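Local coordinates for piwi domain-containing protein (Vanderwaltozyma polyspora, PDB 5THE) that binds short RNA as the C-terminal lobe of a budding yeast Argonaute, a protein whose lobes contribute to the selectivity of RNA target cleavage, at residues A[165-169]-A[170-174]; A[218-221]-A[222-225]; A[351-354]-A[355-359]; A[540-544]-A[545-549]. All coordinates share one frame; numbering follows the deposited sequence.

Contact 1: A[165-169]-A[170-174]; sequences FETSP and GEISL
The T167 methyl CG2 sits over one face of the E171 carboxylate, 3.7 Å from CD, and bears on the adjoining methylene, CG2 to E171 CG being 3.6 Å. A water on the same side of that carboxylate gives a proton to E171 OE1 (2.6 Å) and takes one from S168 N (2.9 Å), while R202 makes a salt bridge to OE1. A second flat group, the P169 carbonyl, is approached from opposite faces of its plane: S173 N on one, S173 OG on the other, each 3.1 Å from P169 O. The serine hydroxyl reaches back because OG stands beside its own backbone N (chi1 -55°). Two bonds therefore grip one carbonyl oxygen at the start of the helix. One residue earlier, S168 OG accepts from E171 N at 3.1 Å, and G130 O is a further partner of this buried hydroxyl; S168 O takes I172 N. T167 CG2 also meets I172 CG1 at 3.8 Å, so the residue before the cap and the fourth one in the helix touch as in a hydrophobic staple. S168 is thus the N-cap of helix 169-179, with proline in the first turn. The E171 side chain returns to S168 N through water, a water-mediated relative of the capping box that ties a loop to its helix.

Contact 2: A[218-221]-A[222-225]; sequences VVWD and NFKK. With nucleotides of chain B.
V219 N and N222 ND2 both donate to the same phosphate oxygen, OP2 of A2 of chain B, the first from 3.0 Å and the second from 3.2 Å along an almost straight N-H (179°). One backbone and one side-chain donor thus pin the phosphate joining the first two nucleotides, and V219 CG2 rests 3.6 Å from O2' of U1 of chain B. Backbone bonds hold the donors in place. V219 O, at the N-cap, accepts F223 N in its carbonyl plane and N222 N from above that plane, and W220 O takes K224 N. This abrupt passage from strand 215-219 into the short helix 220-223, at the edge of a parallel sheet and beside the RNA 5' end, is consistent with the Argonaute MID domain; the phosphate lies beside the first turn, where the two N-H groups would probably help to offset its charge. The main aromatic interaction is CH-pi: K224 CB stands over one face of the six-membered ring of W220, 3.5 Å from the centroid. K224 CG lies between backbone N and carbonyl carbon (chi1 81°), and two further bends fold the chain across the indole, bringing CE to 3.4 Å from W220 NE1. Its ammonium makes a salt bridge with E98; D221 runs alongside the lysine, their charged ends apart. Apolar contacts join F223 to V218 and W220: F223 CB packs on V218 CG1 at 3.6 Å, and F223 CD2 meets the edge of the W220 ring; W220 and F83 form a separate edge-to-face pair.

Contact 3: A[351-354]-A[355-359]; sequences FSQV and VKIEV
Q353 sends CG out beside its backbone N (chi1 -73°) and then turns sharply at the next bond (chi2 -53°), which swings its amide forward along the helix and lays NE2 3.4 Å from CG1 of I357, one turn on. The two side chains run side by side in the same direction, and Q353 OE1 comes to 4.0 Å of K356 CD. With an alanine here the amide would be gone, and I357 CG1 would probably lose this cover, leaving a gap beside the aliphatic part of K356. S352 and K356 meet through water: S352 OG and K356 NZ both donate to one molecule, the lysine from 2.7 Å, while NZ and OG themselves stay 3.7 Å apart. The backbone widens here. After ordinary bonds from V355, K356 and I357, V354 O is reached by V359 N at 2.9 Å, nearly along the C=O axis, while E358 N gives it only a weak bond; this is a pi-type turn. E358 passes V354, its OE2 3.9 Å from V354 CG1, and its buried carboxylate is satisfied by R343, Y341 and I313 N. In the RNase H-like Piwi fold, helix 351-373 links the parallel strands 339-344 and 383-389; V354 and V359 pack on C385 of strand 383-389, while F351, V355 and V359 lie against strand 452-459.

Contact 4: A[540-544]-A[545-549]; sequences DNIKS and VMYYI
I542 to V545 form a type I turn closed by V545 N donating to I542 O at 2.8 Å, the donor standing well above the carbonyl plane. An inverse gamma turn centred on M546 follows, with a weak bond from Y547 N to V545 O, and a second type I turn from M546 to I549 brings the chain to its end. Across these bends I542 CB packs on V545 CB at 4.0 Å. I542 CG1 takes the place between backbone N and carbonyl carbon (chi1 55°), so that CD1 comes over one face of the Y547 ring as a CH-pi contact, 3.8 Å from the centroid and 25° off the normal. The same ring brings its CD1 to 3.3 Å from I542 O. A serine in place of Y547 would remove the ring and is likely to leave I542 CD1 without this aromatic partner and a gap against the turn. The backbone bond and the apolar and CH-pi packing together hold this bend, while charged groups of the same stretch are tied elsewhere: K543 to D301, and the I549 carboxylate O to K237 and R481, which would probably offset its charge near the RNA.

How the contacts relate
Contacts 2 and 4 belong to the surroundings of the bound RNA. Contact 2 holds the phosphate between U1 and A2 of chain B, whereas the C-terminal carboxylate of contact 4 comes within about 4 Å, at nearest atoms, of the U1 phosphate; the two contacts are about 10 Å apart at their nearest atoms. Contact 1 stands farther back, about 12 Å from the RNA at nearest atoms, and about 13 Å from contact 2. Helix 197-210 links contacts 1 and 4, meeting E171 and L174 at one and I542 and Y547 at the other. Contact 3 is remote, its centre about 45 Å from that of contact 2, across the chain's centre.

Contact 1: A[165-169]-A[170-174]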
loop_
_atom_site.group_PDB
_atom_site.type_symbol
_atom_site.label_atom_id
_atom_site.label_comp_id
_atom_site.label_asym_id
_atom_site.label_seq_id
_atom_site.Cartn_x
_atom_site.Cartn_y
_atom_site.Cartn_z
ATOM N N PHE A 165 -25.846 24.434 4.615
ATOM C CA PHE A 165 -25.874 23.141 3.945
ATOM C C PHE A 165 -26.954 22.264 4.544
ATOM O O PHE A 165 -27.122 22.218 5.765
ATOM C CB PHE A 165 -24.530 22.430 4.056
ATOM C CG PHE A 165 -23.380 23.261 3.605
ATOM C CD1 PHE A 165 -23.043 23.332 2.262
ATOM C CD2 PHE A 165 -22.654 24.000 4.517
ATOM C CE1 PHE A 165 -21.983 24.110 1.842
ATOM C CE2 PHE A 165 -21.602 24.777 4.109
ATOM C CZ PHE A 165 -21.259 24.836 2.772
ATOM N N GLU A 166 -27.684 21.567 3.688
ATOM C CA GLU A 166 -28.595 20.532 4.147
ATOM C C GLU A 166 -28.025 19.177 3.745
ATOM O O GLU A 166 -27.549 18.999 2.615
ATOM C CB GLU A 166 -30.019 20.756 3.615
ATOM C CG GLU A 166 -30.448 19.980 2.388
ATOM C CD GLU A 166 -31.936 20.143 2.106
ATOM O OE1 GLU A 166 -32.682 19.140 2.195
ATOM O OE2 GLU A 166 -32.364 21.281 1.813
ATOM N N THR A 167 -27.992 18.263 4.709
ATOM C CA THR A 167 -27.511 16.911 4.473
ATOM C C THR A 167 -28.393 16.226 3.438
ATOM O O THR A 167 -29.622 16.312 3.508
ATOM C CB THR A 167 -27.524 16.139 5.793
ATOM O OG1 THR A 167 -26.698 16.820 6.743
ATOM C CG2 THR A 167 -27.023 14.703 5.618
ATOM N N SER A 168 -27.766 15.556 2.472
ATOM C CA SER A 168 -28.534 14.883 1.439
ATOM C C SER A 168 -29.467 13.856 2.078
ATOM O O SER A 168 -29.166 13.305 3.140
ATOM C CB SER A 168 -27.614 14.206 0.421
ATOM O OG SER A 168 -26.996 13.036 0.946
ATOM N N PRO A 169 -30.626 13.605 1.470
ATOM C CA PRO A 169 -31.531 12.590 2.036
ATOM C C PRO A 169 -30.899 11.215 2.073
ATOM O O PRO A 169 -31.177 10.432 2.993
ATOM C CB PRO A 169 -32.744 12.632 1.094
ATOM C CG PRO A 169 -32.656 13.970 0.407
ATOM C CD PRO A 169 -31.198 14.285 0.296
ATOM N N GLY A 170 -30.050 10.894 1.091
ATOM C CA GLY A 170 -29.372 9.612 1.112
ATOM C C GLY A 170 -28.428 9.478 2.290
ATOM O O GLY A 170 -28.357 8.421 2.924
ATOM N N GLU A 171 -27.682 10.544 2.598
ATOM C CA GLU A 171 -26.785 10.469 3.745
ATOM C C GLU A 171 -27.571 10.299 5.040
ATOM O O GLU A 171 -27.136 9.585 5.952
ATOM C CB GLU A 171 -25.889 11.702 3.816
ATOM C CG GLU A 171 -25.080 11.750 5.102
ATOM C CD GLU A 171 -23.938 12.757 5.082
ATOM O OE1 GLU A 171 -23.516 13.195 3.989
ATOM O OE2 GLU A 171 -23.447 13.093 6.171
ATOM N N ILE A 172 -28.746 10.919 5.133
ATOM C CA ILE A 172 -29.565 10.740 6.327
ATOM C C ILE A 172 -29.970 9.281 6.465
ATOM O O ILE A 172 -29.868 8.691 7.547
ATOM C CB ILE A 172 -30.785 11.682 6.292
ATOM C CG1 ILE A 172 -30.335 13.123 6.512
ATOM C CG2 ILE A 172 -31.802 11.280 7.346
ATOM C CD1 ILE A 172 -31.460 14.126 6.386
ATOM N N SER A 173 -30.406 8.668 5.361
ATOM C CA SER A 173 -30.779 7.257 5.398
ATOM C C SER A 173 -29.590 6.385 5.758
ATOM O O SER A 173 -29.715 5.457 6.564
ATOM C CB SER A 173 -31.350 6.813 4.052
ATOM O OG SER A 173 -32.434 7.626 3.664
ATOM N N LEU A 174 -28.430 6.652 5.148
ATOM C CA LEU A 174 -27.256 5.824 5.397
ATOM C C LEU A 174 -26.777 5.980 6.834
ATOM O O LEU A 174 -26.434 4.992 7.491
ATOM C CB LEU A 174 -26.139 6.183 4.411
ATOM C CG LEU A 174 -24.842 5.381 4.587
ATOM C CD1 LEU A 174 -25.072 3.911 4.235
ATOM C CD2 LEU A 174 -23.682 5.973 3.776
HETATM O O HOH W 1 -25.033 14.696 2.543
#

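Contact 2: A[218-221]-A[222-225]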
loop_
_atom_site.group_PDB
_atom_site.type_symbol
_atom_site.label_atom_id
_atom_site.label_comp_id
_atom_site.label_asym_id
_atom_site.label_seq_id
_atom_site.Cartn_x
_atom_site.Cartn_y
_atom_site.Cartn_z
ATOM N N VAL A 218 -17.865 -0.878 -5.067
ATOM C CA VAL A 218 -17.804 -1.631 -6.301
ATOM C C VAL A 218 -18.665 -0.864 -7.301
ATOM O O VAL A 218 -19.742 -0.382 -6.940
ATOM C CB VAL A 218 -18.280 -3.065 -5.973
ATOM C CG1 VAL A 218 -19.719 -3.339 -6.340
ATOM C CG2 VAL A 218 -17.289 -4.106 -6.372
ATOM N N VAL A 219 -18.151 -0.634 -8.514
ATOM C CA VAL A 219 -18.960 -0.010 -9.560
ATOM C C VAL A 219 -19.864 -1.081 -10.150
ATOM O O VAL A 219 -19.394 -2.152 -10.562
ATOM C CB VAL A 219 -18.077 0.650 -10.641
ATOM C CG1 VAL A 219 -18.930 1.236 -11.779
ATOM C CG2 VAL A 219 -17.229 1.748 -10.031
ATOM N N TRP A 220 -21.166 -0.796 -10.163
ATOM C CA TRP A 220 -22.170 -1.784 -10.544
ATOM C C TRP A 220 -21.942 -2.332 -11.949
ATOM O O TRP A 220 -22.089 -3.537 -12.178
ATOM C CB TRP A 220 -23.563 -1.157 -10.439
ATOM C CG TRP A 220 -24.708 -2.039 -10.874
ATOM C CD1 TRP A 220 -25.731 -1.684 -11.706
ATOM C CD2 TRP A 220 -24.946 -3.414 -10.514
ATOM N NE1 TRP A 220 -26.596 -2.735 -11.873
ATOM C CE2 TRP A 220 -26.142 -3.810 -11.153
ATOM C CE3 TRP A 220 -24.277 -4.341 -9.709
ATOM C CZ2 TRP A 220 -26.681 -5.094 -11.016
ATOM C CZ3 TRP A 220 -24.811 -5.628 -9.582
ATOM C CH2 TRP A 220 -26.006 -5.985 -10.229
ATOM N N ASP A 221 -21.591 -1.473 -12.914
ATOM C CA ASP A 221 -21.404 -1.997 -14.270
ATOM C C ASP A 221 -20.223 -2.952 -14.351
ATOM O O ASP A 221 -20.175 -3.780 -15.267
ATOM C CB ASP A 221 -21.241 -0.872 -15.293
ATOM C CG ASP A 221 -22.561 -0.148 -15.573
ATOM O OD1 ASP A 221 -23.633 -0.747 -15.336
ATOM O OD2 ASP A 221 -22.529 1.018 -16.031
ATOM N N ASN A 222 -19.300 -2.888 -13.394
ATOM C CA ASN A 222 -18.253 -3.897 -13.308
ATOM C C ASN A 222 -18.740 -5.132 -12.565
ATOM O O ASN A 222 -18.637 -6.257 -13.071
ATOM C CB ASN A 222 -17.023 -3.331 -12.601
ATOM C CG ASN A 222 -16.359 -2.234 -13.373
ATOM O OD1 ASN A 222 -16.448 -2.180 -14.598
ATOM N ND2 ASN A 222 -15.674 -1.340 -12.659
ATOM N N PHE A 223 -19.249 -4.926 -11.349
ATOM C CA PHE A 223 -19.652 -6.030 -10.483
ATOM C C PHE A 223 -20.658 -6.933 -11.178
ATOM O O PHE A 223 -20.560 -8.165 -11.102
ATOM C CB PHE A 223 -20.241 -5.459 -9.188
ATOM C CG PHE A 223 -20.551 -6.491 -8.134
ATOM C CD1 PHE A 223 -19.676 -7.540 -7.890
ATOM C CD2 PHE A 223 -21.706 -6.394 -7.366
ATOM C CE1 PHE A 223 -19.964 -8.485 -6.916
ATOM C CE2 PHE A 223 -21.995 -7.335 -6.377
ATOM C CZ PHE A 223 -21.118 -8.380 -6.156
ATOM N N LYS A 224 -21.619 -6.334 -11.886
ATOM C CA LYS A 224 -22.698 -7.090 -12.512
ATOM C C LYS A 224 -22.211 -8.067 -13.580
ATOM O O LYS A 224 -22.991 -8.925 -14.004
ATOM C CB LYS A 224 -23.726 -6.119 -13.110
ATOM C CG LYS A 224 -23.333 -5.555 -14.453
ATOM C CD LYS A 224 -24.221 -4.371 -14.826
ATOM C CE LYS A 224 -25.688 -4.655 -14.536
ATOM N NZ LYS A 224 -26.185 -5.856 -15.257
ATOM N N LYS A 225 -20.956 -7.969 -14.025
ATOM C CA LYS A 225 -20.447 -8.927 -15.004
ATOM C C LYS A 225 -20.231 -10.310 -14.401
ATOM O O LYS A 225 -20.106 -11.282 -15.146
ATOM C CB LYS A 225 -19.129 -8.433 -15.612
ATOM C CG LYS A 225 -19.212 -7.095 -16.335
ATOM C CD LYS A 225 -17.815 -6.615 -16.673
ATOM C CE LYS A 225 -17.845 -5.216 -17.243
ATOM N NZ LYS A 225 -16.503 -4.675 -17.589
ATOM P P A B 2 -14.327 -0.771 -9.255
ATOM O OP1 A B 2 -13.773 0.091 -10.329
ATOM O OP2 A B 2 -15.527 -1.633 -9.498
ATOM O "O5'" A B 2 -13.148 -1.685 -8.702
ATOM C "C5'" A B 2 -13.263 -2.359 -7.446
ATOM C "C4'" A B 2 -12.280 -3.490 -7.351
ATOM O "O4'" A B 2 -12.654 -4.525 -8.286
ATOM C "C3'" A B 2 -10.852 -3.158 -7.745
ATOM O "O3'" A B 2 -10.148 -2.526 -6.715
ATOM C "C2'" A B 2 -10.292 -4.520 -8.126
ATOM O "O2'" A B 2 -10.052 -5.295 -6.960
ATOM C "C1'" A B 2 -11.494 -5.121 -8.839
ATOM N N9 A B 2 -11.520 -4.827 -10.286
ATOM C C8 A B 2 -12.047 -3.712 -10.889
ATOM N N7 A B 2 -11.984 -3.729 -12.190
ATOM C C5 A B 2 -11.397 -4.961 -12.460
ATOM C C6 A B 2 -11.061 -5.571 -13.665
ATOM N N6 A B 2 -11.300 -4.973 -14.833
ATOM N N1 A B 2 -10.474 -6.797 -13.609
ATOM C C2 A B 2 -10.259 -7.346 -12.400
ATOM N N3 A B 2 -10.534 -6.859 -11.180
ATOM C C4 A B 2 -11.099 -5.652 -11.298
ATOM O OP3 U B 1 -11.759 1.725 -1.971
ATOM P P U B 1 -12.761 0.705 -2.336
ATOM O OP1 U B 1 -13.807 0.640 -1.287
ATOM O OP2 U B 1 -12.075 -0.548 -2.692
ATOM O "O5'" U B 1 -13.514 1.223 -3.622
ATOM C "C5'" U B 1 -12.966 1.055 -4.922
ATOM C "C4'" U B 1 -14.058 1.196 -5.938
ATOM O "O4'" U B 1 -14.603 2.548 -5.878
ATOM C "C3'" U B 1 -13.653 0.949 -7.383
ATOM O "O3'" U B 1 -14.686 0.203 -8.029
ATOM C "C2'" U B 1 -13.557 2.358 -7.972
ATOM O "O2'" U B 1 -13.790 2.433 -9.361
ATOM C "C1'" U B 1 -14.627 3.110 -7.179
ATOM N N1 U B 1 -14.362 4.559 -7.069
ATOM C C2 U B 1 -15.320 5.428 -7.529
ATOM O O2 U B 1 -16.370 5.030 -7.985
ATOM N N3 U B 1 -15.020 6.767 -7.424
ATOM C C4 U B 1 -13.858 7.307 -6.901
ATOM O O4 U B 1 -13.723 8.534 -6.857
ATOM C C5 U B 1 -12.899 6.343 -6.455
ATOM C C6 U B 1 -13.176 5.037 -6.561
#

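Contact 3: A[351-354]-A[355-359]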
loop_
_atom_site.group_PDB
_atom_site.type_symbol
_atom_site.label_atom_id
_atom_site.label_comp_id
_atom_site.label_asym_id
_atom_site.label_seq_id
_atom_site.Cartn_x
_atom_site.Cartn_y
_atom_site.Cartn_z
ATOM N N PHE A 351 16.394 15.880 0.216
ATOM C CA PHE A 351 16.951 14.713 0.900
ATOM C C PHE A 351 17.603 15.102 2.220
ATOM O O PHE A 351 17.434 14.413 3.235
ATOM C CB PHE A 351 17.985 14.012 0.014
ATOM C CG PHE A 351 17.395 13.215 -1.111
ATOM C CD1 PHE A 351 16.023 13.049 -1.229
ATOM C CD2 PHE A 351 18.225 12.617 -2.053
ATOM C CE1 PHE A 351 15.495 12.300 -2.270
ATOM C CE2 PHE A 351 17.703 11.865 -3.097
ATOM C CZ PHE A 351 16.342 11.703 -3.204
ATOM N N SER A 352 18.371 16.195 2.217
ATOM C CA SER A 352 19.080 16.602 3.423
ATOM C C SER A 352 18.103 16.901 4.554
ATOM O O SER A 352 18.357 16.566 5.723
ATOM C CB SER A 352 19.955 17.817 3.115
ATOM O OG SER A 352 20.911 18.005 4.142
ATOM N N GLN A 353 16.966 17.508 4.214
ATOM C CA GLN A 353 15.941 17.815 5.202
ATOM C C GLN A 353 15.203 16.562 5.660
ATOM O O GLN A 353 14.809 16.468 6.826
ATOM C CB GLN A 353 14.968 18.846 4.626
ATOM C CG GLN A 353 15.572 20.232 4.533
ATOM C CD GLN A 353 16.153 20.679 5.870
ATOM O OE1 GLN A 353 17.360 20.561 6.107
ATOM N NE2 GLN A 353 15.295 21.171 6.756
ATOM N N VAL A 354 15.008 15.588 4.767
ATOM C CA VAL A 354 14.438 14.307 5.193
ATOM C C VAL A 354 15.278 13.698 6.309
ATOM O O VAL A 354 14.752 13.205 7.316
ATOM C CB VAL A 354 14.307 13.336 4.002
ATOM C CG1 VAL A 354 13.988 11.929 4.512
ATOM C CG2 VAL A 354 13.230 13.822 3.009
ATOM N N VAL A 355 16.598 13.724 6.161
ATOM C CA VAL A 355 17.426 13.150 7.219
ATOM C C VAL A 355 17.448 14.074 8.434
ATOM O O VAL A 355 17.159 13.650 9.559
ATOM C CB VAL A 355 18.838 12.846 6.698
ATOM C CG1 VAL A 355 19.661 12.178 7.782
ATOM C CG2 VAL A 355 18.754 11.924 5.476
ATOM N N LYS A 356 17.742 15.362 8.220
ATOM C CA LYS A 356 17.957 16.265 9.350
ATOM C C LYS A 356 16.679 16.495 10.140
ATOM O O LYS A 356 16.741 16.781 11.342
ATOM C CB LYS A 356 18.522 17.608 8.868
ATOM C CG LYS A 356 20.025 17.615 8.660
ATOM C CD LYS A 356 20.496 18.919 8.025
ATOM C CE LYS A 356 22.017 19.081 8.120
ATOM N NZ LYS A 356 22.777 18.029 7.385
ATOM N N ILE A 357 15.518 16.376 9.500
ATOM C CA ILE A 357 14.241 16.638 10.146
ATOM C C ILE A 357 13.492 15.351 10.435
ATOM O O ILE A 357 13.127 15.082 11.582
ATOM C CB ILE A 357 13.373 17.606 9.312
ATOM C CG1 ILE A 357 14.123 18.912 9.036
ATOM C CG2 ILE A 357 12.034 17.851 10.039
ATOM C CD1 ILE A 357 14.559 19.613 10.296
ATOM N N GLU A 358 13.209 14.561 9.398
ATOM C CA GLU A 358 12.317 13.419 9.554
ATOM C C GLU A 358 13.003 12.254 10.259
ATOM O O GLU A 358 12.447 11.691 11.203
ATOM C CB GLU A 358 11.769 12.983 8.189
ATOM C CG GLU A 358 10.888 14.021 7.519
ATOM C CD GLU A 358 10.366 13.577 6.149
ATOM O OE1 GLU A 358 9.946 14.456 5.363
ATOM O OE2 GLU A 358 10.370 12.353 5.856
ATOM N N VAL A 359 14.215 11.877 9.839
ATOM C CA VAL A 359 14.895 10.785 10.539
ATOM C C VAL A 359 15.161 11.176 11.994
ATOM O O VAL A 359 14.907 10.393 12.920
ATOM C CB VAL A 359 16.192 10.374 9.812
ATOM C CG1 VAL A 359 16.950 9.322 10.630
ATOM C CG2 VAL A 359 15.888 9.838 8.425
HETATM O O HOH W 2 21.478 15.934 6.206
#

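Contact 4: A[540-544]-A[545-549]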
loop_
_atom_site.group_PDB
_atom_site.type_symbol
_atom_site.label_atom_id
_atom_site.label_comp_id
_atom_site.label_asym_id
_atom_site.label_seq_id
_atom_site.Cartn_x
_atom_site.Cartn_y
_atom_site.Cartn_z
ATOM N N ASP A 540 -11.499 5.298 16.103
ATOM C CA ASP A 540 -10.543 4.363 16.704
ATOM C C ASP A 540 -10.758 2.913 16.268
ATOM O O ASP A 540 -9.811 2.118 16.338
ATOM C CB ASP A 540 -10.608 4.440 18.232
ATOM C CG ASP A 540 -9.778 5.579 18.798
ATOM O OD1 ASP A 540 -8.939 6.136 18.059
ATOM O OD2 ASP A 540 -9.958 5.908 19.990
ATOM N N ASN A 541 -11.979 2.552 15.837
ATOM C CA ASN A 541 -12.260 1.193 15.363
ATOM C C ASN A 541 -11.280 0.758 14.281
ATOM O O ASN A 541 -10.910 -0.417 14.203
ATOM C CB ASN A 541 -13.682 1.096 14.786
ATOM C CG ASN A 541 -14.766 1.053 15.847
ATOM O OD1 ASN A 541 -14.523 0.678 16.992
ATOM N ND2 ASN A 541 -15.985 1.421 15.456
ATOM N N ILE A 542 -10.877 1.683 13.411
ATOM C CA ILE A 542 -10.154 1.293 12.216
ATOM C C ILE A 542 -8.740 1.851 12.183
ATOM O O ILE A 542 -8.043 1.677 11.188
ATOM C CB ILE A 542 -10.925 1.686 10.940
ATOM C CG1 ILE A 542 -11.248 3.172 10.943
ATOM C CG2 ILE A 542 -12.198 0.847 10.791
ATOM C CD1 ILE A 542 -11.456 3.694 9.536
ATOM N N LYS A 543 -8.287 2.497 13.258
ATOM C CA LYS A 543 -6.930 3.036 13.253
ATOM C C LYS A 543 -5.887 1.940 13.064
ATOM O O LYS A 543 -4.807 2.197 12.519
ATOM C CB LYS A 543 -6.675 3.831 14.538
ATOM C CG LYS A 543 -6.361 5.302 14.264
ATOM C CD LYS A 543 -6.647 6.197 15.463
ATOM C CE LYS A 543 -6.391 7.668 15.134
ATOM N NZ LYS A 543 -4.930 7.973 14.936
ATOM N N SER A 544 -6.194 0.708 13.466
ATOM C CA SER A 544 -5.297 -0.416 13.253
ATOM C C SER A 544 -5.700 -1.257 12.049
ATOM O O SER A 544 -5.235 -2.389 11.909
ATOM C CB SER A 544 -5.233 -1.291 14.508
ATOM O OG SER A 544 -4.807 -0.526 15.617
ATOM N N VAL A 545 -6.550 -0.730 11.185
ATOM C CA VAL A 545 -7.055 -1.458 10.031
ATOM C C VAL A 545 -6.544 -0.779 8.773
ATOM O O VAL A 545 -6.377 0.447 8.742
ATOM C CB VAL A 545 -8.599 -1.500 10.056
ATOM C CG1 VAL A 545 -9.154 -2.149 8.788
ATOM C CG2 VAL A 545 -9.083 -2.227 11.321
ATOM N N MET A 546 -6.278 -1.582 7.736
ATOM C CA MET A 546 -5.941 -1.061 6.408
ATOM C C MET A 546 -7.210 -0.652 5.655
ATOM O O MET A 546 -7.535 -1.178 4.590
ATOM C CB MET A 546 -5.149 -2.090 5.608
ATOM C CG MET A 546 -3.771 -2.423 6.159
ATOM S SD MET A 546 -3.017 -3.827 5.296
ATOM C CE MET A 546 -2.771 -3.128 3.651
ATOM N N TYR A 547 -7.937 0.317 6.234
ATOM C CA TYR A 547 -9.168 0.786 5.611
ATOM C C TYR A 547 -8.907 1.458 4.277
ATOM O O TYR A 547 -9.834 1.606 3.477
ATOM C CB TYR A 547 -9.909 1.753 6.539
ATOM C CG TYR A 547 -9.082 2.941 6.967
ATOM C CD1 TYR A 547 -8.285 2.877 8.107
ATOM C CD2 TYR A 547 -9.106 4.132 6.239
ATOM C CE1 TYR A 547 -7.521 3.957 8.506
ATOM C CE2 TYR A 547 -8.341 5.229 6.635
ATOM C CZ TYR A 547 -7.551 5.131 7.764
ATOM O OH TYR A 547 -6.794 6.207 8.176
ATOM N N TYR A 548 -7.670 1.875 4.028
ATOM C CA TYR A 548 -7.331 2.612 2.825
ATOM C C TYR A 548 -7.109 1.706 1.619
ATOM O O TYR A 548 -6.998 2.221 0.500
ATOM C CB TYR A 548 -6.075 3.453 3.092
ATOM C CG TYR A 548 -4.886 2.606 3.498
ATOM C CD1 TYR A 548 -4.093 1.998 2.537
ATOM C CD2 TYR A 548 -4.583 2.390 4.836
ATOM C CE1 TYR A 548 -3.033 1.205 2.887
ATOM C CE2 TYR A 548 -3.509 1.599 5.208
ATOM C CZ TYR A 548 -2.737 1.011 4.223
ATOM O OH TYR A 548 -1.666 0.220 4.561
ATOM N N ILE A 549 -7.040 0.382 1.819
ATOM C CA ILE A 549 -6.672 -0.547 0.744
ATOM C C ILE A 549 -7.829 -0.823 -0.205
ATOM O O ILE A 549 -7.606 -1.217 -1.355
ATOM C CB ILE A 549 -6.131 -1.891 1.313
ATOM C CG1 ILE A 549 -5.299 -2.638 0.262
ATOM C CG2 ILE A 549 -7.275 -2.793 1.731
ATOM C CD1 ILE A 549 -4.150 -1.844 -0.283
ATOM O OXT ILE A 549 -9.004 -0.673 0.143
HETATM O O HOH W 3 -4.599 2.082 9.620
#